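Local structure of recombination protein RecR (Deinococcus radiodurans, 1VDD) at residues Val110-Ile124 and Glu146-Leu158. The protein probably takes part in a RecBC-independent recombinational pathway of DNA repair, perhaps acting together with RecF and RecO. Residues are numbered along the deposited sequence; the frame is centred on the assembly and turned at random.
Sequences VLSPMNGVGPDKLHI and EGDATALYLQRLL
L111, P119 and I124 line one flank of Y153 where an irregular loop of the Toprim domain folds against helix 145-158, a case of a loop laid along one face of a helix, met by residues three or four apart (E146, T150, Y153, L157) with L154 beside them. The loop links strands 103-106 and 136-139 of the parallel sheet. Y153 stands beside the loop because its chi1 of 174° turns CG away from the backbone N, and all three partners meet its ring obliquely. L111 CD1 lies 3.6 Å from Y153 CB at the base, I124 CD1 reaches CE2, and P119 crosses the outer end, its CB 3.5 Å from Y153 CE2. Shortening Y153 to an alanine would probably open a gap between the helix and these three loop residues, leaving the P119 ring without its aromatic neighbour. L111 CG also packs 3.6 Å from T150 CG2. Farther along the helix, both methyls of I124 reach L154 CD2, CD1 at 3.6 Å, and CG2 also touches L157 CD1. Polar contacts lie nearer the start of the helix. There E146, its chain bent at chi2, brings OE1 to 2.6 Å from L111 O. T150 OG1, whose modelled position is less certain, donates to E146 O one turn back and accepts the N-H of L111 N at 3.1 Å and 155°.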
ATOM      1  N   VAL A 110     -15.412   9.458 -21.999  1.00 45.41           N
ATOM      2  CA  VAL A 110     -16.589   8.684 -21.650  1.00 45.26           C
ATOM      3  C   VAL A 110     -17.722   9.649 -21.422  1.00 40.98           C
ATOM      4  O   VAL A 110     -17.501  10.760 -20.971  1.00 38.69           O
ATOM      5  CB  VAL A 110     -16.395   7.933 -20.334  1.00 45.50           C
ATOM      6  CG1 VAL A 110     -17.291   6.715 -20.304  1.00 47.28           C
ATOM      7  CG2 VAL A 110     -14.935   7.571 -20.149  1.00 52.48           C
ATOM      8  N   LEU A 111     -18.936   9.219 -21.717  1.00 47.57           N
ATOM      9  CA  LEU A 111     -20.090  10.069 -21.494  1.00 56.50           C
ATOM     10  C   LEU A 111     -20.234  10.320 -19.994  1.00 58.44           C
ATOM     11  O   LEU A 111     -19.648   9.619 -19.175  1.00 55.99           O
ATOM     12  CB  LEU A 111     -21.352   9.404 -22.046  1.00 54.65           C
ATOM     13  CG  LEU A 111     -21.306   9.192 -23.561  1.00 59.14           C
ATOM     14  CD1 LEU A 111     -22.615   8.599 -24.044  1.00 61.69           C
ATOM     15  CD2 LEU A 111     -21.051  10.525 -24.249  1.00 60.84           C
ATOM     16  N   SER A 112     -21.000  11.344 -19.647  1.00 64.71           N
ATOM     17  CA  SER A 112     -21.236  11.695 -18.257  1.00 71.49           C
ATOM     18  C   SER A 112     -22.281  12.794 -18.235  1.00 75.45           C
ATOM     19  O   SER A 112     -21.966  13.980 -18.327  1.00 73.63           O
ATOM     20  CB  SER A 112     -19.945  12.169 -17.590  1.00 68.68           C
ATOM     21  OG  SER A 112     -19.332  13.185 -18.353  1.00 73.07           O
ATOM     22  N   PRO A 113     -23.556  12.400 -18.121  1.00 81.22           N
ATOM     23  CA  PRO A 113     -24.686  13.332 -18.089  1.00 85.42           C
ATOM     24  C   PRO A 113     -24.504  14.439 -17.058  1.00 86.12           C
ATOM     25  O   PRO A 113     -24.906  15.582 -17.282  1.00 83.82           O
ATOM     26  CB  PRO A 113     -25.871  12.418 -17.763  1.00 87.94           C
ATOM     27  CG  PRO A 113     -25.235  11.313 -16.950  1.00 86.78           C
ATOM     28  CD  PRO A 113     -23.984  11.040 -17.746  1.00 83.07           C
ATOM     29  N   MET A 114     -23.884  14.085 -15.936  1.00 87.66           N
ATOM     30  CA  MET A 114     -23.644  15.023 -14.848  1.00 88.33           C
ATOM     31  C   MET A 114     -22.969  16.321 -15.285  1.00 87.07           C
ATOM     32  O   MET A 114     -23.430  17.411 -14.943  1.00 86.71           O
ATOM     33  CB  MET A 114     -22.771  14.374 -13.774  1.00 91.54           C
ATOM     34  CG  MET A 114     -23.198  12.991 -13.334  1.00 95.46           C
ATOM     35  SD  MET A 114     -22.292  12.522 -11.842  1.00102.25           S
ATOM     36  CE  MET A 114     -20.595  12.378 -12.480  1.00100.71           C
ATOM     37  N   ASN A 115     -21.877  16.199 -16.036  1.00 85.90           N
ATOM     38  CA  ASN A 115     -21.119  17.368 -16.475  1.00 84.86           C
ATOM     39  C   ASN A 115     -21.407  17.836 -17.892  1.00 83.93           C
ATOM     40  O   ASN A 115     -20.506  18.312 -18.584  1.00 83.79           O
ATOM     41  CB  ASN A 115     -19.626  17.085 -16.330  1.00 85.35           C
ATOM     42  CG  ASN A 115     -19.311  16.309 -15.075  1.00 86.57           C
ATOM     43  OD1 ASN A 115     -19.731  16.679 -13.980  1.00 87.82           O
ATOM     44  ND2 ASN A 115     -18.571  15.220 -15.226  1.00 88.42           N
ATOM     45  N   GLY A 116     -22.662  17.708 -18.315  1.00 83.87           N
ATOM     46  CA  GLY A 116     -23.049  18.131 -19.650  1.00 82.93           C
ATOM     47  C   GLY A 116     -22.177  17.570 -20.761  1.00 82.78           C
ATOM     48  O   GLY A 116     -22.276  18.003 -21.914  1.00 85.00           O
ATOM     49  N   VAL A 117     -21.316  16.614 -20.415  1.00 77.61           N
ATOM     50  CA  VAL A 117     -20.432  15.986 -21.388  1.00 68.49           C
ATOM     51  C   VAL A 117     -21.265  15.000 -22.190  1.00 66.91           C
ATOM     52  O   VAL A 117     -21.656  13.951 -21.683  1.00 68.62           O
ATOM     53  CB  VAL A 117     -19.288  15.239 -20.690  1.00 61.50           C
ATOM     54  CG1 VAL A 117     -18.374  14.617 -21.715  1.00 57.68           C
ATOM     55  CG2 VAL A 117     -18.519  16.195 -19.803  1.00 57.93           C
ATOM     56  N   GLY A 118     -21.550  15.349 -23.440  1.00 64.11           N
ATOM     57  CA  GLY A 118     -22.358  14.481 -24.273  1.00 59.48           C
ATOM     58  C   GLY A 118     -21.641  14.005 -25.516  1.00 57.66           C
ATOM     59  O   GLY A 118     -20.510  14.412 -25.774  1.00 57.71           O
ATOM     60  N   PRO A 119     -22.286  13.141 -26.313  1.00 56.27           N
ATOM     61  CA  PRO A 119     -21.728  12.587 -27.546  1.00 56.65           C
ATOM     62  C   PRO A 119     -21.317  13.639 -28.564  1.00 59.17           C
ATOM     63  O   PRO A 119     -21.364  13.403 -29.772  1.00 63.47           O
ATOM     64  CB  PRO A 119     -22.852  11.688 -28.059  1.00 54.72           C
ATOM     65  CG  PRO A 119     -24.077  12.375 -27.561  1.00 54.71           C
ATOM     66  CD  PRO A 119     -23.685  12.716 -26.145  1.00 55.19           C
ATOM     67  N   ASP A 120     -20.923  14.808 -28.081  1.00 60.43           N
ATOM     68  CA  ASP A 120     -20.492  15.872 -28.969  1.00 60.65           C
ATOM     69  C   ASP A 120     -19.134  16.301 -28.478  1.00 61.57           C
ATOM     70  O   ASP A 120     -18.415  17.023 -29.161  1.00 65.60           O
ATOM     71  CB  ASP A 120     -21.478  17.033 -28.933  1.00 61.42           C
ATOM     72  CG  ASP A 120     -22.919  16.572 -29.099  1.00 71.24           C
ATOM     73  OD1 ASP A 120     -23.609  16.368 -28.070  1.00 74.22           O
ATOM     74  OD2 ASP A 120     -23.357  16.394 -30.257  1.00 70.66           O
ATOM     75  N   LYS A 121     -18.790  15.844 -27.277  1.00 58.60           N
ATOM     76  CA  LYS A 121     -17.497  16.141 -26.679  1.00 56.98           C
ATOM     77  C   LYS A 121     -16.627  14.914 -26.903  1.00 55.39           C
ATOM     78  O   LYS A 121     -15.437  14.920 -26.604  1.00 51.09           O
ATOM     79  CB  LYS A 121     -17.635  16.411 -25.178  1.00 61.32           C
ATOM     80  CG  LYS A 121     -18.519  17.602 -24.833  1.00 65.97           C
ATOM     81  CD  LYS A 121     -18.559  17.868 -23.328  1.00 63.93           C
ATOM     82  CE  LYS A 121     -17.250  18.462 -22.818  1.00 61.59           C
ATOM     83  NZ  LYS A 121     -16.970  19.808 -23.396  1.00 59.23           N
ATOM     84  N   LEU A 122     -17.247  13.857 -27.426  1.00 55.63           N
ATOM     85  CA  LEU A 122     -16.556  12.602 -27.731  1.00 56.97           C
ATOM     86  C   LEU A 122     -16.709  12.304 -29.229  1.00 57.32           C
ATOM     87  O   LEU A 122     -17.739  12.611 -29.830  1.00 61.02           O
ATOM     88  CB  LEU A 122     -17.132  11.441 -26.904  1.00 54.27           C
ATOM     89  CG  LEU A 122     -17.013  11.520 -25.375  1.00 52.65           C
ATOM     90  CD1 LEU A 122     -17.548  10.234 -24.757  1.00 46.41           C
ATOM     91  CD2 LEU A 122     -15.564  11.736 -24.963  1.00 45.02           C
ATOM     92  N   HIS A 123     -15.686  11.700 -29.824  1.00 54.58           N
ATOM     93  CA  HIS A 123     -15.704  11.402 -31.246  1.00 50.83           C
ATOM     94  C   HIS A 123     -16.721  10.340 -31.662  1.00 48.94           C
ATOM     95  O   HIS A 123     -16.387   9.380 -32.353  1.00 45.36           O
ATOM     96  CB  HIS A 123     -14.296  11.005 -31.703  1.00 50.28           C
ATOM     97  CG  HIS A 123     -13.269  12.074 -31.480  1.00 48.61           C
ATOM     98  ND1 HIS A 123     -12.336  12.012 -30.468  1.00 48.58           N
ATOM     99  CD2 HIS A 123     -13.073  13.263 -32.098  1.00 47.84           C
ATOM    100  CE1 HIS A 123     -11.612  13.118 -30.468  1.00 48.30           C
ATOM    101  NE2 HIS A 123     -12.040  13.894 -31.447  1.00 47.14           N
ATOM    102  N   ILE A 124     -17.975  10.520 -31.268  1.00 51.00           N
ATOM    103  CA  ILE A 124     -18.993   9.546 -31.627  1.00 52.97           C
ATOM    104  C   ILE A 124     -19.517   9.733 -33.049  1.00 52.10           C
ATOM    105  O   ILE A 124     -19.885   8.766 -33.707  1.00 51.67           O
ATOM    106  CB  ILE A 124     -20.164   9.570 -30.615  1.00 54.63           C
ATOM    107  CG1 ILE A 124     -19.634   9.201 -29.222  1.00 50.31           C
ATOM    108  CG2 ILE A 124     -21.269   8.598 -31.054  1.00 54.52           C
ATOM    109  CD1 ILE A 124     -20.708   8.871 -28.208  1.00 48.72           C
ATOM    110  N   GLU A 146     -19.867   5.037 -16.245  1.00 51.00           N
ATOM    111  CA  GLU A 146     -19.521   5.855 -17.392  1.00 52.51           C
ATOM    112  C   GLU A 146     -19.359   4.978 -18.642  1.00 50.14           C
ATOM    113  O   GLU A 146     -20.004   5.201 -19.671  1.00 48.29           O
ATOM    114  CB  GLU A 146     -18.213   6.586 -17.102  1.00 57.69           C
ATOM    115  CG  GLU A 146     -18.212   7.332 -15.783  1.00 62.36           C
ATOM    116  CD  GLU A 146     -19.380   8.289 -15.675  1.00 64.98           C
ATOM    117  OE1 GLU A 146     -19.598   9.072 -16.623  1.00 62.77           O
ATOM    118  OE2 GLU A 146     -20.079   8.260 -14.642  1.00 70.60           O
ATOM    119  N   GLY A 147     -18.477   3.988 -18.546  1.00 49.68           N
ATOM    120  CA  GLY A 147     -18.243   3.096 -19.666  1.00 48.05           C
ATOM    121  C   GLY A 147     -19.491   2.318 -20.013  1.00 46.95           C
ATOM    122  O   GLY A 147     -19.796   2.095 -21.188  1.00 40.72           O
ATOM    123  N   ASP A 148     -20.219   1.911 -18.978  1.00 47.75           N
ATOM    124  CA  ASP A 148     -21.445   1.153 -19.152  1.00 48.67           C
ATOM    125  C   ASP A 148     -22.465   2.023 -19.877  1.00 46.62           C
ATOM    126  O   ASP A 148     -23.147   1.572 -20.798  1.00 48.71           O
ATOM    127  CB  ASP A 148     -21.989   0.730 -17.788  1.00 54.71           C
ATOM    128  CG  ASP A 148     -22.767  -0.570 -17.849  1.00 57.93           C
ATOM    129  OD1 ASP A 148     -23.283  -1.016 -16.799  1.00 57.44           O
ATOM    130  OD2 ASP A 148     -22.852  -1.148 -18.951  1.00 55.28           O
ATOM    131  N   ALA A 149     -22.556   3.279 -19.462  1.00 42.82           N
ATOM    132  CA  ALA A 149     -23.487   4.211 -20.072  1.00 41.87           C
ATOM    133  C   ALA A 149     -23.099   4.580 -21.505  1.00 44.59           C
ATOM    134  O   ALA A 149     -23.949   4.593 -22.402  1.00 43.22           O
ATOM    135  CB  ALA A 149     -23.583   5.455 -19.224  1.00 43.90           C
ATOM    136  N   THR A 150     -21.819   4.878 -21.731  1.00 46.77           N
ATOM    137  CA  THR A 150     -21.361   5.250 -23.076  1.00 43.14           C
ATOM    138  C   THR A 150     -21.723   4.155 -24.064  1.00 41.99           C
ATOM    139  O   THR A 150     -22.293   4.422 -25.119  1.00 43.79           O
ATOM    140  CB  THR A 150     -19.830   5.451 -23.143  1.00 41.01           C
ATOM    141  OG1 THR A 150     -19.390   6.212 -22.018  1.00 36.04           O
ATOM    142  CG2 THR A 150     -19.455   6.197 -24.419  1.00 38.05           C
ATOM    143  N   ALA A 151     -21.389   2.920 -23.696  1.00 38.65           N
ATOM    144  CA  ALA A 151     -21.640   1.746 -24.516  1.00 35.95           C
ATOM    145  C   ALA A 151     -23.099   1.583 -24.899  1.00 37.10           C
ATOM    146  O   ALA A 151     -23.427   1.391 -26.075  1.00 36.81           O
ATOM    147  CB  ALA A 151     -21.158   0.500 -23.793  1.00 39.27           C
ATOM    148  N   LEU A 152     -23.984   1.645 -23.911  1.00 41.97           N
ATOM    149  CA  LEU A 152     -25.402   1.502 -24.207  1.00 41.11           C
ATOM    150  C   LEU A 152     -25.844   2.637 -25.124  1.00 39.25           C
ATOM    151  O   LEU A 152     -26.702   2.454 -25.978  1.00 36.91           O
ATOM    152  CB  LEU A 152     -26.224   1.477 -22.917  1.00 46.63           C
ATOM    153  CG  LEU A 152     -25.975   0.273 -21.992  1.00 51.56           C
ATOM    154  CD1 LEU A 152     -27.104   0.195 -20.960  1.00 55.33           C
ATOM    155  CD2 LEU A 152     -25.925  -1.030 -22.793  1.00 49.55           C
ATOM    156  N   TYR A 153     -25.244   3.807 -24.966  1.00 41.79           N
ATOM    157  CA  TYR A 153     -25.603   4.912 -25.840  1.00 46.52           C
ATOM    158  C   TYR A 153     -25.155   4.553 -27.245  1.00 46.56           C
ATOM    159  O   TYR A 153     -25.899   4.729 -28.212  1.00 46.41           O
ATOM    160  CB  TYR A 153     -24.909   6.209 -25.430  1.00 45.09           C
ATOM    161  CG  TYR A 153     -25.161   7.320 -26.421  1.00 49.23           C
ATOM    162  CD1 TYR A 153     -26.374   8.013 -26.436  1.00 47.82           C
ATOM    163  CD2 TYR A 153     -24.212   7.639 -27.387  1.00 50.92           C
ATOM    164  CE1 TYR A 153     -26.632   8.987 -27.384  1.00 44.90           C
ATOM    165  CE2 TYR A 153     -24.460   8.611 -28.343  1.00 52.08           C
ATOM    166  CZ  TYR A 153     -25.670   9.279 -28.336  1.00 52.24           C
ATOM    167  OH  TYR A 153     -25.909  10.240 -29.288  1.00 54.10           O
ATOM    168  N   LEU A 154     -23.926   4.049 -27.348  1.00 47.16           N
ATOM    169  CA  LEU A 154     -23.356   3.671 -28.638  1.00 48.36           C
ATOM    170  C   LEU A 154     -24.176   2.571 -29.293  1.00 49.07           C
ATOM    171  O   LEU A 154     -24.425   2.608 -30.503  1.00 49.90           O
ATOM    172  CB  LEU A 154     -21.897   3.235 -28.466  1.00 46.23           C
ATOM    173  CG  LEU A 154     -20.939   4.365 -28.066  1.00 43.93           C
ATOM    174  CD1 LEU A 154     -19.549   3.806 -27.813  1.00 39.73           C
ATOM    175  CD2 LEU A 154     -20.901   5.417 -29.167  1.00 41.09           C
ATOM    176  N   GLN A 155     -24.595   1.596 -28.490  1.00 46.93           N
ATOM    177  CA  GLN A 155     -25.421   0.502 -28.985  1.00 46.86           C
ATOM    178  C   GLN A 155     -26.673   1.086 -29.657  1.00 46.32           C
ATOM    179  O   GLN A 155     -26.967   0.778 -30.815  1.00 39.76           O
ATOM    180  CB  GLN A 155     -25.833  -0.412 -27.825  1.00 48.13           C
ATOM    181  CG  GLN A 155     -26.757  -1.558 -28.225  1.00 49.86           C
ATOM    182  CD  GLN A 155     -27.225  -2.389 -27.035  1.00 49.87           C
ATOM    183  OE1 GLN A 155     -28.130  -3.217 -27.163  1.00 37.50           O
ATOM    184  NE2 GLN A 155     -26.606  -2.173 -25.874  1.00 46.93           N
ATOM    185  N   ARG A 156     -27.395   1.929 -28.916  1.00 48.20           N
ATOM    186  CA  ARG A 156     -28.606   2.574 -29.418  1.00 46.36           C
ATOM    187  C   ARG A 156     -28.314   3.230 -30.757  1.00 47.84           C
ATOM    188  O   ARG A 156     -28.969   2.943 -31.762  1.00 47.62           O
ATOM    189  CB  ARG A 156     -29.093   3.654 -28.442  1.00 47.77           C
ATOM    190  CG  ARG A 156     -29.595   3.152 -27.087  1.00 53.70           C
ATOM    191  CD  ARG A 156     -31.002   2.577 -27.173  1.00 61.01           C
ATOM    192  NE  ARG A 156     -31.415   1.894 -25.941  1.00 67.76           N
ATOM    193  CZ  ARG A 156     -31.588   2.488 -24.760  1.00 67.74           C
ATOM    194  NH1 ARG A 156     -31.384   3.796 -24.632  1.00 65.23           N
ATOM    195  NH2 ARG A 156     -31.962   1.770 -23.703  1.00 64.34           N
ATOM    196  N   LEU A 157     -27.312   4.103 -30.763  1.00 49.01           N
ATOM    197  CA  LEU A 157     -26.933   4.837 -31.961  1.00 47.46           C
ATOM    198  C   LEU A 157     -26.591   3.979 -33.156  1.00 47.65           C
ATOM    199  O   LEU A 157     -27.122   4.183 -34.241  1.00 51.77           O
ATOM    200  CB  LEU A 157     -25.754   5.770 -31.668  1.00 45.72           C
ATOM    201  CG  LEU A 157     -26.071   7.267 -31.731  1.00 47.93           C
ATOM    202  CD1 LEU A 157     -24.808   8.092 -31.532  1.00 46.27           C
ATOM    203  CD2 LEU A 157     -26.692   7.588 -33.073  1.00 50.65           C
ATOM    204  N   LEU A 158     -25.702   3.016 -32.966  1.00 48.74           N
ATOM    205  CA  LEU A 158     -25.282   2.165 -34.067  1.00 48.71           C
ATOM    206  C   LEU A 158     -26.348   1.196 -34.574  1.00 49.84           C
ATOM    207  O   LEU A 158     -26.305   0.773 -35.729  1.00 44.79           O
ATOM    208  CB  LEU A 158     -24.022   1.404 -33.666  1.00 47.74           C
ATOM    209  CG  LEU A 158     -22.840   2.286 -33.266  1.00 44.50           C
ATOM    210  CD1 LEU A 158     -21.669   1.393 -32.959  1.00 52.87           C
ATOM    211  CD2 LEU A 158     -22.471   3.243 -34.379  1.00 35.66           C
TER